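PDB 4RD8: DUF5636 domain-containing protein from Legionella pneumophila subsp. pneumophila str. Philadelphia 1, which is of unknown function, being a mostly helical Legionella protein that belongs to the uncharacterised DUF5636 family. Local coordinates for residues 151-154 and 159-162. The protein carries 3 engineered substitutions. Sequence-based numbering, arbitrary orientation.
Sequences NIPT and DRIY
The guanidinium of R160 reaches back from its helix to I152 and P153, while its NH2 forms a salt bridge with E156, four residues earlier and just before the helix begins. Across the contact the group meets carbon alone: NH1 lies 3.4 Å from I152 CG2, which comes at the group obliquely, and P153 CD sits over one guanidinium face, 4.3 Å from NH2 and offset toward the rim. Arginine suits this exposed place because its chain is extended from CG to NE: the last methylene, CD, lies against I152, 3.9 Å from CG2, while the guanidinium beyond it reaches a carboxylate. The two side chains run past each other in opposite directions. The contact closes a loop onto the helix it leads into: 151-154 belongs to the connection between helices 130-144 and 157-162, and 159-162 ends the latter with a wider, pi-type turn. Of residues 151-154, I152 is the buried one. With chi1 66° CG1 lies between the backbone N and the carbonyl carbon, and the extended chi2 (168°) carries CD1 on to I161 CD1, 4.1 Å away. Isoleucine thus serves two partners with its two branches; I161, buried among W135, L30 and I34, calls for an apolar side chain. In P153, CD beside the backbone N gives the guanidinium an apolar neighbour while the residue stays exposed, and I152 O accepts a hydrogen bond from R142 NE on helix 130-144.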
ATOM      1  N   ASN A 151      14.694   4.415  10.743  1.00 28.57           N
ATOM      2  CA  ASN A 151      14.259   4.798  12.086  1.00 25.87           C
ATOM      3  C   ASN A 151      13.435   6.083  12.149  1.00 24.66           C
ATOM      4  O   ASN A 151      13.455   6.785  13.170  1.00 29.43           O
ATOM      5  CB  ASN A 151      15.449   4.888  13.045  1.00 28.44           C
ATOM      6  CG  ASN A 151      15.043   4.658  14.484  1.00 31.84           C
ATOM      7  OD1 ASN A 151      14.010   4.043  14.754  1.00 28.98           O
ATOM      8  ND2 ASN A 151      15.841   5.161  15.413  1.00 30.83           N
ATOM      9  N   ILE A 152      12.720   6.402  11.073  1.00 25.12           N
ATOM     10  CA  ILE A 152      11.742   7.485  11.142  1.00 24.08           C
ATOM     11  C   ILE A 152      10.617   7.007  12.063  1.00 25.82           C
ATOM     12  O   ILE A 152      10.386   5.799  12.180  1.00 25.26           O
ATOM     13  CB  ILE A 152      11.179   7.914   9.759  1.00 26.28           C
ATOM     14  CG1 ILE A 152      10.351   6.802   9.114  1.00 22.80           C
ATOM     15  CG2 ILE A 152      12.303   8.354   8.833  1.00 31.10           C
ATOM     16  CD1 ILE A 152       9.542   7.284   7.908  1.00 23.86           C
ATOM     17  N   PRO A 153       9.942   7.939  12.746  1.00 25.68           N
ATOM     18  CA  PRO A 153       8.796   7.515  13.558  1.00 26.30           C
ATOM     19  C   PRO A 153       7.700   6.929  12.679  1.00 24.16           C
ATOM     20  O   PRO A 153       7.473   7.416  11.563  1.00 22.42           O
ATOM     21  CB  PRO A 153       8.305   8.828  14.175  1.00 29.43           C
ATOM     22  CG  PRO A 153       9.540   9.684  14.247  1.00 29.83           C
ATOM     23  CD  PRO A 153      10.295   9.354  12.978  1.00 30.04           C
ATOM     24  N   THR A 154       7.023   5.898  13.171  1.00 26.88           N
ATOM     25  CA  THR A 154       5.995   5.237  12.376  1.00 22.06           C
ATOM     26  C   THR A 154       4.914   6.240  11.968  1.00 21.80           C
ATOM     27  O   THR A 154       4.436   6.224  10.836  1.00 24.03           O
ATOM     28  CB  THR A 154       5.381   4.056  13.153  1.00 22.97           C
ATOM     29  OG1 THR A 154       6.401   3.072  13.390  1.00 27.10           O
ATOM     30  CG2 THR A 154       4.235   3.426  12.365  1.00 25.02           C
ATOM     31  N   ASP A 159       3.536  11.558   6.120  1.00 19.58           N
ATOM     32  CA  ASP A 159       4.109  12.854   5.770  1.00 17.38           C
ATOM     33  C   ASP A 159       5.449  12.755   5.031  1.00 19.12           C
ATOM     34  O   ASP A 159       5.695  13.506   4.086  1.00 22.48           O
ATOM     35  CB  ASP A 159       4.298  13.726   7.016  1.00 22.38           C
ATOM     36  CG  ASP A 159       2.982  14.201   7.611  1.00 24.79           C
ATOM     37  OD1 ASP A 159       1.924  14.006   6.985  1.00 26.10           O
ATOM     38  OD2 ASP A 159       3.013  14.787   8.710  1.00 29.57           O
ATOM     39  N   ARG A 160       6.320  11.853   5.474  1.00 18.19           N
ATOM     40  CA  ARG A 160       7.678  11.794   4.923  1.00 21.94           C
ATOM     41  C   ARG A 160       7.783  11.060   3.590  1.00 19.09           C
ATOM     42  O   ARG A 160       8.750  11.245   2.847  1.00 20.43           O
ATOM     43  CB  ARG A 160       8.636  11.147   5.919  1.00 20.31           C
ATOM     44  CG  ARG A 160       8.945  12.013   7.115  1.00 23.90           C
ATOM     45  CD  ARG A 160      10.040  11.389   7.939  1.00 27.56           C
ATOM     46  NE  ARG A 160      10.241  12.114   9.190  1.00 36.86           N
ATOM     47  CZ  ARG A 160      11.415  12.238   9.802  1.00 48.71           C
ATOM     48  NH1 ARG A 160      12.502  11.695   9.274  1.00 49.18           N
ATOM     49  NH2 ARG A 160      11.497  12.911  10.943  1.00 49.22           N
ATOM     50  N   ILE A 161       6.818  10.191   3.312  1.00 17.31           N
ATOM     51  CA  ILE A 161       6.876   9.387   2.095  1.00 17.66           C
ATOM     52  C   ILE A 161       5.623   9.495   1.219  1.00 18.11           C
ATOM     53  O   ILE A 161       5.670  10.027   0.100  1.00 17.47           O
ATOM     54  CB  ILE A 161       7.165   7.896   2.409  1.00 18.51           C
ATOM     55  CG1 ILE A 161       8.380   7.760   3.351  1.00 19.33           C
ATOM     56  CG2 ILE A 161       7.435   7.144   1.126  1.00 18.95           C
ATOM     57  CD1 ILE A 161       8.480   6.377   4.017  1.00 20.23           C
ATOM     58  N   TYR A 162       4.503   8.990   1.722  1.00 17.50           N
ATOM     59  CA  TYR A 162       3.269   8.905   0.930  1.00 16.63           C
ATOM     60  C   TYR A 162       2.825  10.232   0.318  1.00 17.93           C
ATOM     61  O   TYR A 162       2.575  10.313  -0.878  1.00 17.41           O
ATOM     62  CB  TYR A 162       2.150   8.336   1.793  1.00 16.90           C
ATOM     63  CG  TYR A 162       0.822   8.136   1.082  1.00 16.60           C
ATOM     64  CD1 TYR A 162       0.584   6.996   0.322  1.00 17.88           C
ATOM     65  CD2 TYR A 162      -0.198   9.053   1.214  1.00 16.08           C
ATOM     66  CE1 TYR A 162      -0.649   6.788  -0.300  1.00 14.64           C
ATOM     67  CE2 TYR A 162      -1.436   8.862   0.587  1.00 18.11           C
ATOM     68  CZ  TYR A 162      -1.648   7.720  -0.169  1.00 16.20           C
ATOM     69  OH  TYR A 162      -2.880   7.537  -0.774  1.00 18.13           O
TER